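PDB 2IHR: peptide chain release factor 2 from Thermus thermophilus, which directs the termination of translation at the stop codons UGA and UAA, its GGQ motif acting in the peptidyl-transferase centre of the ribosome. Local coordinates for residues Leu101-Leu106 and Leu344-Leu349; Cys130-Met135 and Arg312-Asp317; Gln263-Arg266 and Lys270-Glu273. One frame throughout, in Å; residues are numbered along the deposited sequence.

Contact 1: Leu101-Leu106 and Leu344-Leu349; sequences LYHQTL and LIWAGL
H103 lies flat on W346, and this face-to-face stack is the centre of a helix-helix packing between the 101-106 part of helix 92-106 and the C-terminal helix 342-353. The imidazole and the six-membered ring of the indole are almost exactly parallel, their planes only 2° apart and their centroids 3.7 Å from each other. W346 CE2 sits over the centre of the imidazole and H103 CD2 over the indole. The stack extends back along the histidine side chain: H103 CB also rests over the six-membered ring, 3.5 Å from W346 CH2, and adds a CH-pi contact to the ring pair. Both residues hold CG anti to the carbonyl carbon (chi1 -71° in each), which directs each ring across the gap while the two side chains cross at about a right angle.

Next to the stack, L106 supplies the aliphatic part of the interface. Its CD1 approaches W346 CE3 obliquely at 3.8 Å, and its CB meets L349 CB at 4.3 Å. No hydrogen bond joins the two segments, so aromatic and apolar packing carry the contact. The helix axes of the two segments pass 10.5 Å apart at a crossing angle of 61°. The alpha carbons of L106 and L349 come closer to each other than those of H103 and W346.

Further out, L107 in the loop after helix 92-106 touches both W346 and L349, while E350, one residue on from L349, packs against Y102 and L106. Within helix 92-106 itself, L106 CD1 also lies 3.7 Å above the ring plane of Y102, displaced toward the rim of that ring.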
ATOM      1  N   LEU A 101      -3.180  17.831   4.014  1.00147.32           N
ATOM      2  CA  LEU A 101      -4.453  17.484   4.628  1.00142.46           C
ATOM      3  C   LEU A 101      -5.145  16.398   3.833  1.00134.34           C
ATOM      4  O   LEU A 101      -5.287  15.279   4.311  1.00136.18           O
ATOM      5  CB  LEU A 101      -5.375  18.704   4.717  1.00161.06           C
ATOM      6  CG  LEU A 101      -6.808  18.364   5.140  1.00170.75           C
ATOM      7  CD1 LEU A 101      -6.794  17.654   6.484  1.00178.66           C
ATOM      8  CD2 LEU A 101      -7.635  19.621   5.219  1.00173.42           C
ATOM      9  N   TYR A 102      -5.554  16.735   2.613  1.00115.43           N
ATOM     10  CA  TYR A 102      -6.247  15.806   1.728  1.00103.09           C
ATOM     11  C   TYR A 102      -5.549  14.453   1.584  1.00100.86           C
ATOM     12  O   TYR A 102      -6.142  13.387   1.813  1.00 98.48           O
ATOM     13  CB  TYR A 102      -6.396  16.420   0.348  1.00102.82           C
ATOM     14  CG  TYR A 102      -7.389  15.669  -0.474  1.00 94.50           C
ATOM     15  CD1 TYR A 102      -8.668  15.447   0.004  1.00 96.97           C
ATOM     16  CD2 TYR A 102      -7.065  15.182  -1.724  1.00 91.34           C
ATOM     17  CE1 TYR A 102      -9.605  14.759  -0.746  1.00 95.43           C
ATOM     18  CE2 TYR A 102      -7.997  14.490  -2.492  1.00 95.33           C
ATOM     19  CZ  TYR A 102      -9.263  14.284  -1.994  1.00 96.21           C
ATOM     20  OH  TYR A 102     -10.195  13.598  -2.730  1.00 99.48           O
ATOM     21  N   HIS A 103      -4.283  14.500   1.185  1.00109.34           N
ATOM     22  CA  HIS A 103      -3.513  13.285   1.018  1.00102.89           C
ATOM     23  C   HIS A 103      -3.342  12.626   2.400  1.00100.89           C
ATOM     24  O   HIS A 103      -3.202  11.409   2.510  1.00104.50           O
ATOM     25  CB  HIS A 103      -2.163  13.615   0.337  1.00 94.27           C
ATOM     26  CG  HIS A 103      -2.280  13.986  -1.122  1.00 94.54           C
ATOM     27  ND1 HIS A 103      -1.261  14.591  -1.826  1.00 95.08           N
ATOM     28  CD2 HIS A 103      -3.298  13.813  -2.016  1.00 91.92           C
ATOM     29  CE1 HIS A 103      -1.638  14.778  -3.086  1.00 94.75           C
ATOM     30  NE2 HIS A 103      -2.870  14.313  -3.225  1.00 89.00           N
ATOM     31  N   GLN A 104      -3.397  13.427   3.460  1.00 97.54           N
ATOM     32  CA  GLN A 104      -3.253  12.898   4.821  1.00 93.28           C
ATOM     33  C   GLN A 104      -4.495  12.177   5.251  1.00 83.76           C
ATOM     34  O   GLN A 104      -4.430  11.199   5.994  1.00 84.45           O
ATOM     35  CB  GLN A 104      -2.972  14.012   5.841  1.00110.24           C
ATOM     36  CG  GLN A 104      -1.523  14.395   5.910  1.00129.72           C
ATOM     37  CD  GLN A 104      -0.634  13.209   5.592  1.00141.81           C
ATOM     38  OE1 GLN A 104      -0.657  12.190   6.292  1.00146.56           O
ATOM     39  NE2 GLN A 104       0.144  13.325   4.517  1.00149.64           N
ATOM     40  N   THR A 105      -5.632  12.670   4.786  1.00 68.36           N
ATOM     41  CA  THR A 105      -6.888  12.069   5.158  1.00 69.64           C
ATOM     42  C   THR A 105      -7.131  10.839   4.291  1.00 72.54           C
ATOM     43  O   THR A 105      -7.778   9.887   4.732  1.00 70.63           O
ATOM     44  CB  THR A 105      -8.075  13.129   5.105  1.00 80.53           C
ATOM     45  OG1 THR A 105      -9.296  12.500   4.703  1.00 79.38           O
ATOM     46  CG2 THR A 105      -7.769  14.250   4.151  1.00 82.28           C
ATOM     47  N   LEU A 106      -6.570  10.829   3.082  1.00 82.04           N
ATOM     48  CA  LEU A 106      -6.724   9.678   2.188  1.00 83.14           C
ATOM     49  C   LEU A 106      -5.926   8.460   2.660  1.00 83.56           C
ATOM     50  O   LEU A 106      -6.230   7.306   2.305  1.00 79.82           O
ATOM     51  CB  LEU A 106      -6.283  10.050   0.773  1.00 73.12           C
ATOM     52  CG  LEU A 106      -7.323  10.806  -0.056  1.00 73.88           C
ATOM     53  CD1 LEU A 106      -6.634  11.264  -1.334  1.00 72.12           C
ATOM     54  CD2 LEU A 106      -8.594   9.929  -0.340  1.00 59.62           C
ATOM     55  N   LEU A 344      -2.400   7.482 -10.119  1.00 51.23           N
ATOM     56  CA  LEU A 344      -3.249   6.307 -10.178  1.00 55.21           C
ATOM     57  C   LEU A 344      -3.553   5.879  -8.754  1.00 53.51           C
ATOM     58  O   LEU A 344      -4.636   5.369  -8.450  1.00 59.79           O
ATOM     59  CB  LEU A 344      -2.540   5.183 -10.959  1.00 51.30           C
ATOM     60  CG  LEU A 344      -2.685   5.260 -12.500  1.00 47.28           C
ATOM     61  CD1 LEU A 344      -1.663   4.357 -13.140  1.00 45.06           C
ATOM     62  CD2 LEU A 344      -4.157   4.882 -12.912  1.00 38.67           C
ATOM     63  N   ILE A 345      -2.593   6.105  -7.872  1.00 56.74           N
ATOM     64  CA  ILE A 345      -2.770   5.762  -6.474  1.00 51.90           C
ATOM     65  C   ILE A 345      -3.774   6.684  -5.771  1.00 57.47           C
ATOM     66  O   ILE A 345      -4.819   6.214  -5.301  1.00 61.33           O
ATOM     67  CB  ILE A 345      -1.428   5.803  -5.750  1.00 53.29           C
ATOM     68  CG1 ILE A 345      -0.547   4.624  -6.227  1.00 47.33           C
ATOM     69  CG2 ILE A 345      -1.653   5.748  -4.219  1.00 52.56           C
ATOM     70  CD1 ILE A 345       0.887   4.690  -5.616  1.00 50.10           C
ATOM     71  N   TRP A 346      -3.483   7.988  -5.694  1.00 64.26           N
ATOM     72  CA  TRP A 346      -4.419   8.916  -5.046  1.00 58.01           C
ATOM     73  C   TRP A 346      -5.834   8.623  -5.485  1.00 54.32           C
ATOM     74  O   TRP A 346      -6.756   8.604  -4.694  1.00 55.40           O
ATOM     75  CB  TRP A 346      -4.117  10.361  -5.406  1.00 44.46           C
ATOM     76  CG  TRP A 346      -2.884  10.848  -4.768  1.00 56.62           C
ATOM     77  CD1 TRP A 346      -1.784  11.430  -5.396  1.00 50.95           C
ATOM     78  CD2 TRP A 346      -2.513  10.664  -3.398  1.00 54.22           C
ATOM     79  NE1 TRP A 346      -0.763  11.585  -4.490  1.00 52.95           N
ATOM     80  CE2 TRP A 346      -1.173  11.128  -3.260  1.00 54.97           C
ATOM     81  CE3 TRP A 346      -3.177  10.148  -2.274  1.00 57.70           C
ATOM     82  CZ2 TRP A 346      -0.482  11.085  -2.044  1.00 52.84           C
ATOM     83  CZ3 TRP A 346      -2.481  10.098  -1.048  1.00 57.87           C
ATOM     84  CH2 TRP A 346      -1.143  10.568  -0.953  1.00 57.44           C
ATOM     85  N   ALA A 347      -5.996   8.385  -6.767  1.00 47.46           N
ATOM     86  CA  ALA A 347      -7.314   8.134  -7.306  1.00 44.40           C
ATOM     87  C   ALA A 347      -7.891   6.867  -6.769  1.00 48.78           C
ATOM     88  O   ALA A 347      -9.086   6.769  -6.617  1.00 50.07           O
ATOM     89  CB  ALA A 347      -7.263   8.079  -8.837  1.00 33.98           C
ATOM     90  N   GLY A 348      -7.039   5.895  -6.502  1.00 58.80           N
ATOM     91  CA  GLY A 348      -7.520   4.629  -5.991  1.00 59.72           C
ATOM     92  C   GLY A 348      -7.911   4.780  -4.547  1.00 68.53           C
ATOM     93  O   GLY A 348      -8.956   4.242  -4.103  1.00 66.12           O
ATOM     94  N   LEU A 349      -7.061   5.512  -3.817  1.00 60.50           N
ATOM     95  CA  LEU A 349      -7.294   5.785  -2.412  1.00 61.80           C
ATOM     96  C   LEU A 349      -8.637   6.481  -2.263  1.00 68.66           C
ATOM     97  O   LEU A 349      -9.431   6.143  -1.377  1.00 73.77           O
ATOM     98  CB  LEU A 349      -6.175   6.656  -1.831  1.00 61.86           C
ATOM     99  CG  LEU A 349      -4.841   5.912  -1.653  1.00 55.60           C
ATOM    100  CD1 LEU A 349      -3.783   6.845  -1.078  1.00 52.31           C
ATOM    101  CD2 LEU A 349      -5.007   4.732  -0.736  1.00 52.10           C
TER

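Contact 2: Cys130-Met135 and Arg312-Asp317; sequences CDWAEM and RSYVLD
W132 extends its indole out from helix 127-145 with CG anti to the backbone N (chi1 -179°), and Y314 sends its ring to meet it with CG anti to the carbonyl carbon (chi1 -56°). The two side chains cross at about a right angle and form a T-shaped, edge-to-face pair: the indole edge is directed at the phenol face, with the ring planes at 70° and the centroid of the indole six-membered ring 4.9 Å from that of the Y314 ring. The touching atoms are those at the far corner of the indole. W132 CH2 stands 3.5 Å from Y314 CG, offset toward the rim of the phenol ring, and W132 CZ2 lies 3.6 Å from Y314 CD1.

Through this pair helix 127-145 packs against strand 312-315 of the large mixed beta-sheet, linking a helix of the PCRF domain to a strand of the RF-1 domain. The neighbouring strand 185-190 also holds both aromatic side chains through H187, which accepts the W132 NE1 hydrogen bond on its backbone O and pairs through ND1 with the Y314 hydroxyl. R312 holds the same hydroxyl along the strand, its NH1 donating to Y314 OH at 2.8 Å with the oxygen nearly in the guanidinium plane. That guanidinium is itself positioned by salt bridges, from NH2 to E183 and from NE to D323.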
ATOM      1  N   CYS A 130       4.188 -14.523 -17.632  1.00 52.14           N
ATOM      2  CA  CYS A 130       5.344 -14.508 -16.745  1.00 61.89           C
ATOM      3  C   CYS A 130       6.142 -13.237 -17.003  1.00 59.02           C
ATOM      4  O   CYS A 130       6.678 -12.620 -16.077  1.00 57.77           O
ATOM      5  CB  CYS A 130       6.244 -15.754 -16.967  1.00 75.19           C
ATOM      6  SG  CYS A 130       5.445 -17.380 -16.721  1.00 86.29           S
ATOM      7  N   ASP A 131       6.212 -12.860 -18.271  1.00 65.63           N
ATOM      8  CA  ASP A 131       6.917 -11.657 -18.671  1.00 67.37           C
ATOM      9  C   ASP A 131       6.180 -10.464 -18.039  1.00 66.56           C
ATOM     10  O   ASP A 131       6.801  -9.575 -17.433  1.00 65.12           O
ATOM     11  CB  ASP A 131       6.935 -11.586 -20.209  1.00 76.83           C
ATOM     12  CG  ASP A 131       7.836 -10.475 -20.754  1.00 78.70           C
ATOM     13  OD1 ASP A 131       8.918 -10.218 -20.171  1.00 79.87           O
ATOM     14  OD2 ASP A 131       7.456  -9.871 -21.793  1.00 72.01           O
ATOM     15  N   TRP A 132       4.851 -10.473 -18.159  1.00 58.60           N
ATOM     16  CA  TRP A 132       3.997  -9.422 -17.600  1.00 53.60           C
ATOM     17  C   TRP A 132       4.194  -9.277 -16.083  1.00 53.89           C
ATOM     18  O   TRP A 132       4.227  -8.174 -15.543  1.00 56.12           O
ATOM     19  CB  TRP A 132       2.539  -9.755 -17.928  1.00 52.66           C
ATOM     20  CG  TRP A 132       1.466  -8.775 -17.447  1.00 55.98           C
ATOM     21  CD1 TRP A 132       0.213  -9.106 -17.007  1.00 52.50           C
ATOM     22  CD2 TRP A 132       1.546  -7.331 -17.378  1.00 45.93           C
ATOM     23  NE1 TRP A 132      -0.480  -7.970 -16.665  1.00 56.92           N
ATOM     24  CE2 TRP A 132       0.312  -6.869 -16.881  1.00 50.49           C
ATOM     25  CE3 TRP A 132       2.542  -6.383 -17.692  1.00 54.65           C
ATOM     26  CZ2 TRP A 132       0.044  -5.520 -16.683  1.00 46.92           C
ATOM     27  CZ3 TRP A 132       2.267  -5.023 -17.497  1.00 48.34           C
ATOM     28  CH2 TRP A 132       1.036  -4.617 -16.996  1.00 49.01           C
ATOM     29  N   ALA A 133       4.292 -10.396 -15.386  1.00 53.86           N
ATOM     30  CA  ALA A 133       4.498 -10.376 -13.955  1.00 55.37           C
ATOM     31  C   ALA A 133       5.876  -9.681 -13.619  1.00 57.96           C
ATOM     32  O   ALA A 133       6.008  -8.860 -12.675  1.00 50.57           O
ATOM     33  CB  ALA A 133       4.446 -11.819 -13.444  1.00 45.12           C
ATOM     34  N   GLU A 134       6.898 -10.000 -14.401  1.00 62.05           N
ATOM     35  CA  GLU A 134       8.193  -9.395 -14.187  1.00 66.41           C
ATOM     36  C   GLU A 134       8.084  -7.880 -14.464  1.00 68.05           C
ATOM     37  O   GLU A 134       8.763  -7.055 -13.832  1.00 68.20           O
ATOM     38  CB  GLU A 134       9.197 -10.050 -15.117  1.00 68.67           C
ATOM     39  CG  GLU A 134      10.629  -9.630 -14.867  1.00 85.21           C
ATOM     40  CD  GLU A 134      11.566 -10.374 -15.769  1.00 89.60           C
ATOM     41  OE1 GLU A 134      11.262 -11.549 -16.040  1.00 96.77           O
ATOM     42  OE2 GLU A 134      12.591  -9.803 -16.199  1.00 89.86           O
ATOM     43  N   MET A 135       7.202  -7.528 -15.399  1.00 53.62           N
ATOM     44  CA  MET A 135       6.993  -6.150 -15.763  1.00 48.80           C
ATOM     45  C   MET A 135       6.403  -5.349 -14.637  1.00 50.69           C
ATOM     46  O   MET A 135       6.845  -4.215 -14.342  1.00 53.57           O
ATOM     47  CB  MET A 135       6.106  -6.057 -17.004  1.00 54.03           C
ATOM     48  CG  MET A 135       6.791  -6.593 -18.310  1.00 57.43           C
ATOM     49  SD  MET A 135       5.872  -5.986 -19.746  1.00 58.70           S
ATOM     50  CE  MET A 135       5.310  -7.517 -20.442  1.00 63.93           C
ATOM     51  N   ARG A 312      -7.211  -2.783 -13.500  1.00 46.62           N
ATOM     52  CA  ARG A 312      -6.590  -1.835 -14.399  1.00 43.97           C
ATOM     53  C   ARG A 312      -6.105  -2.466 -15.674  1.00 41.55           C
ATOM     54  O   ARG A 312      -5.757  -3.632 -15.659  1.00 48.25           O
ATOM     55  CB  ARG A 312      -5.444  -1.091 -13.652  1.00 39.95           C
ATOM     56  CG  ARG A 312      -4.849   0.014 -14.516  1.00 42.80           C
ATOM     57  CD  ARG A 312      -3.668   0.520 -13.886  1.00 42.93           C
ATOM     58  NE  ARG A 312      -3.994   1.028 -12.577  1.00 43.56           N
ATOM     59  CZ  ARG A 312      -3.213   0.853 -11.538  1.00 47.58           C
ATOM     60  NH1 ARG A 312      -2.080   0.169 -11.705  1.00 41.84           N
ATOM     61  NH2 ARG A 312      -3.582   1.330 -10.353  1.00 37.45           N
ATOM     62  N   SER A 313      -6.131  -1.729 -16.801  1.00 43.04           N
ATOM     63  CA  SER A 313      -5.637  -2.298 -18.077  1.00 46.51           C
ATOM     64  C   SER A 313      -4.533  -1.502 -18.736  1.00 51.30           C
ATOM     65  O   SER A 313      -4.555  -0.227 -18.809  1.00 44.43           O
ATOM     66  CB  SER A 313      -6.753  -2.529 -19.100  1.00 47.79           C
ATOM     67  OG  SER A 313      -7.498  -3.693 -18.763  1.00 60.69           O
ATOM     68  N   TYR A 314      -3.546  -2.272 -19.207  1.00 53.17           N
ATOM     69  CA  TYR A 314      -2.383  -1.702 -19.861  1.00 56.75           C
ATOM     70  C   TYR A 314      -2.373  -2.155 -21.285  1.00 52.89           C
ATOM     71  O   TYR A 314      -1.763  -3.161 -21.609  1.00 55.81           O
ATOM     72  CB  TYR A 314      -1.116  -2.177 -19.178  1.00 43.74           C
ATOM     73  CG  TYR A 314      -1.051  -1.887 -17.700  1.00 41.86           C
ATOM     74  CD1 TYR A 314      -1.917  -2.540 -16.799  1.00 41.34           C
ATOM     75  CD2 TYR A 314      -0.081  -1.002 -17.181  1.00 39.62           C
ATOM     76  CE1 TYR A 314      -1.829  -2.342 -15.426  1.00 38.03           C
ATOM     77  CE2 TYR A 314       0.026  -0.796 -15.798  1.00 37.88           C
ATOM     78  CZ  TYR A 314      -0.840  -1.476 -14.944  1.00 38.23           C
ATOM     79  OH  TYR A 314      -0.662  -1.369 -13.599  1.00 39.50           O
ATOM     80  N   VAL A 315      -3.015  -1.418 -22.168  1.00 52.16           N
ATOM     81  CA  VAL A 315      -3.047  -1.916 -23.524  1.00 56.84           C
ATOM     82  C   VAL A 315      -2.148  -1.069 -24.383  1.00 59.10           C
ATOM     83  O   VAL A 315      -2.491   0.024 -24.807  1.00 55.01           O
ATOM     84  CB  VAL A 315      -4.546  -2.083 -24.038  1.00 42.35           C
ATOM     85  CG1 VAL A 315      -5.432  -1.185 -23.309  1.00 40.23           C
ATOM     86  CG2 VAL A 315      -4.641  -1.890 -25.555  1.00 46.15           C
ATOM     87  N   LEU A 316      -0.985  -1.666 -24.618  1.00 55.51           N
ATOM     88  CA  LEU A 316       0.144  -1.095 -25.302  1.00 54.21           C
ATOM     89  C   LEU A 316       0.159  -0.802 -26.784  1.00 55.15           C
ATOM     90  O   LEU A 316       0.792   0.162 -27.190  1.00 63.31           O
ATOM     91  CB  LEU A 316       1.361  -1.924 -24.906  1.00 50.41           C
ATOM     92  CG  LEU A 316       1.429  -2.288 -23.391  1.00 51.48           C
ATOM     93  CD1 LEU A 316       2.792  -2.831 -23.123  1.00 43.56           C
ATOM     94  CD2 LEU A 316       1.170  -1.112 -22.396  1.00 42.97           C
ATOM     95  N   ASP A 317      -0.506  -1.596 -27.601  1.00 57.22           N
ATOM     96  CA  ASP A 317      -0.534  -1.305 -29.033  1.00 54.93           C
ATOM     97  C   ASP A 317      -1.466  -0.147 -29.338  1.00 58.19           C
ATOM     98  O   ASP A 317      -1.540   0.300 -30.478  1.00 71.15           O
ATOM     99  CB  ASP A 317      -1.016  -2.510 -29.824  1.00 50.54           C
ATOM    100  CG  ASP A 317      -2.126  -3.236 -29.113  1.00 66.34           C
ATOM    101  OD1 ASP A 317      -3.098  -2.577 -28.670  1.00 63.55           O
ATOM    102  OD2 ASP A 317      -2.021  -4.466 -28.985  1.00 70.11           O
TER

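Contact 3: Gln263-Arg266 and Lys270-Glu273; sequences QTTR and KNKE
N271 OD1 receives two donors from a single residue of the preceding loop: the backbone N of T265 at 3.2 Å, and more weakly T265 OG1 at 3.4 Å. The bond from the backbone N-H is fairly straight, with an angle of 157° at the hydrogen, though the nitrogen is tilted out of the side-chain carbonyl plane of the asparagine. On the other branch of the same side chain, N271 ND2 donates to T265 O at 3.1 Å. This bond is straighter still, 169°, and the oxygen lies close to the plane of the N271 amide, whereas the donor stands above the carbonyl plane of T265. The asparagine thus reads both backbone polar groups of one residue, N-H and C=O, and the two bonds fix which way round its amide is turned.

CG of N271 lies anti to the carbonyl carbon (chi1 -60°), which carries the amide from the first turn of the helix back over the loop. A second acceptor helps to hold it there: ND2 also donates to the backbone O of S247, beside the start of strand 248-253. N271 is buried, and its amide has partners in both the loop, at T265, and S247. The loop has a further tie through T264 OG1, which hydrogen-bonds to V153 O of strand 150-158 in the larger sheet.

Such side-chain-to-backbone pairing joins the start of the long helix 268-294 to the loop that connects it to strand 258-262, a beta-to-alpha connection of the RF-1 domain.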
ATOM      1  N   GLN A 263      15.145 -16.147   0.203  1.00 72.48           N
ATOM      2  CA  GLN A 263      16.551 -16.160  -0.172  1.00 71.42           C
ATOM      3  C   GLN A 263      17.116 -14.737  -0.165  1.00 66.08           C
ATOM      4  O   GLN A 263      18.015 -14.478  -0.975  1.00 56.02           O
ATOM      5  CB  GLN A 263      16.722 -16.707  -1.606  1.00 71.74           C
ATOM      6  CG  GLN A 263      15.507 -17.452  -2.156  1.00 84.03           C
ATOM      7  CD  GLN A 263      15.239 -17.176  -3.638  1.00 93.52           C
ATOM      8  OE1 GLN A 263      14.674 -18.023  -4.349  1.00 96.94           O
ATOM      9  NE2 GLN A 263      15.623 -15.983  -4.103  1.00 91.06           N
ATOM     10  N   THR A 264      16.639 -13.816   0.675  1.00 63.86           N
ATOM     11  CA  THR A 264      17.212 -12.465   0.584  1.00 73.84           C
ATOM     12  C   THR A 264      18.750 -12.351   0.691  1.00 82.73           C
ATOM     13  O   THR A 264      19.410 -11.802  -0.218  1.00 86.31           O
ATOM     14  CB  THR A 264      16.619 -11.503   1.628  1.00 77.27           C
ATOM     15  OG1 THR A 264      15.206 -11.472   1.479  1.00 76.55           O
ATOM     16  CG2 THR A 264      17.194 -10.075   1.471  1.00 72.66           C
ATOM     17  N   THR A 265      19.320 -12.838   1.792  1.00109.77           N
ATOM     18  CA  THR A 265      20.757 -12.725   1.969  1.00113.80           C
ATOM     19  C   THR A 265      21.463 -14.043   2.029  1.00117.80           C
ATOM     20  O   THR A 265      20.909 -15.099   1.691  1.00116.11           O
ATOM     21  CB  THR A 265      21.146 -11.975   3.255  1.00110.36           C
ATOM     22  OG1 THR A 265      19.968 -11.472   3.894  1.00104.85           O
ATOM     23  CG2 THR A 265      22.127 -10.830   2.933  1.00112.64           C
ATOM     24  N   ARG A 266      22.707 -13.934   2.484  1.00 98.74           N
ATOM     25  CA  ARG A 266      23.624 -15.041   2.646  1.00105.14           C
ATOM     26  C   ARG A 266      23.350 -15.712   3.989  1.00104.31           C
ATOM     27  O   ARG A 266      23.161 -16.926   4.062  1.00101.73           O
ATOM     28  CB  ARG A 266      25.056 -14.504   2.605  1.00139.52           C
ATOM     29  CG  ARG A 266      26.105 -15.578   2.534  1.00161.74           C
ATOM     30  CD  ARG A 266      27.480 -15.045   2.888  1.00178.00           C
ATOM     31  NE  ARG A 266      28.466 -16.122   2.921  1.00188.36           N
ATOM     32  CZ  ARG A 266      29.727 -15.977   3.312  1.00191.11           C
ATOM     33  NH1 ARG A 266      30.168 -14.791   3.710  1.00190.73           N
ATOM     34  NH2 ARG A 266      30.550 -17.018   3.302  1.00191.82           N
ATOM     35  N   LYS A 270      19.366 -14.893   8.983  1.00133.61           N
ATOM     36  CA  LYS A 270      18.624 -13.642   8.862  1.00125.49           C
ATOM     37  C   LYS A 270      17.390 -13.929   8.020  1.00118.94           C
ATOM     38  O   LYS A 270      16.319 -13.344   8.217  1.00117.81           O
ATOM     39  CB  LYS A 270      19.494 -12.559   8.229  1.00103.57           C
ATOM     40  CG  LYS A 270      20.485 -11.978   9.221  1.00102.97           C
ATOM     41  CD  LYS A 270      21.337 -10.866   8.634  1.00101.50           C
ATOM     42  CE  LYS A 270      22.228 -10.236   9.709  1.00104.59           C
ATOM     43  NZ  LYS A 270      23.081  -9.131   9.187  1.00100.03           N
ATOM     44  N   ASN A 271      17.548 -14.858   7.091  1.00 78.29           N
ATOM     45  CA  ASN A 271      16.448 -15.259   6.253  1.00 70.54           C
ATOM     46  C   ASN A 271      15.316 -15.934   7.040  1.00 72.09           C
ATOM     47  O   ASN A 271      14.143 -15.744   6.713  1.00 70.75           O
ATOM     48  CB  ASN A 271      16.943 -16.191   5.145  1.00 76.55           C
ATOM     49  CG  ASN A 271      17.970 -15.531   4.264  1.00 76.67           C
ATOM     50  OD1 ASN A 271      18.298 -14.366   4.459  1.00 76.79           O
ATOM     51  ND2 ASN A 271      18.490 -16.268   3.293  1.00 80.95           N
ATOM     52  N   LYS A 272      15.640 -16.731   8.059  1.00 95.29           N
ATOM     53  CA  LYS A 272      14.574 -17.382   8.824  1.00 97.49           C
ATOM     54  C   LYS A 272      13.774 -16.297   9.497  1.00 93.22           C
ATOM     55  O   LYS A 272      12.547 -16.368   9.620  1.00 93.84           O
ATOM     56  CB  LYS A 272      15.122 -18.311   9.916  1.00113.72           C
ATOM     57  CG  LYS A 272      15.425 -19.721   9.469  1.00123.29           C
ATOM     58  CD  LYS A 272      15.657 -20.644  10.672  1.00126.98           C
ATOM     59  CE  LYS A 272      16.441 -21.902  10.284  1.00110.61           C
ATOM     60  NZ  LYS A 272      16.423 -22.836  11.413  1.00102.71           N
ATOM     61  N   GLU A 273      14.500 -15.286   9.938  1.00 83.19           N
ATOM     62  CA  GLU A 273      13.891 -14.182  10.641  1.00 83.55           C
ATOM     63  C   GLU A 273      12.862 -13.483   9.750  1.00 84.10           C
ATOM     64  O   GLU A 273      11.723 -13.257  10.167  1.00 81.16           O
ATOM     65  CB  GLU A 273      14.981 -13.204  11.103  1.00 85.89           C
ATOM     66  CG  GLU A 273      14.432 -11.924  11.695  1.00 95.17           C
ATOM     67  CD  GLU A 273      15.502 -10.879  11.920  1.00107.06           C
ATOM     68  OE1 GLU A 273      16.493 -10.843  11.134  1.00111.60           O
ATOM     69  OE2 GLU A 273      15.335 -10.084  12.873  1.00107.05           O
TER

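From the N terminus, the chain leaves helix 92-106 at contact 1, runs through helix 127-145 at contact 2, crosses much of the mixed sheet, and reaches contact 3 at the turn into helix 268-294. It then returns to strand 312-315, completing contact 2, and finally to helix 342-353, completing contact 1. The three closures are concentric: a short local turn within a long loop, itself within a longer one. Contacts 1 and 2 touch directly, L344 CD2 packing 3.9 Å from R312 NE. Contact 1 ties helix 92-106 to the C-terminal helix, contact 2 ties helix 127-145 to the mixed sheet, and contact 3 ties the loop after the three-stranded sheet to the long helix that follows.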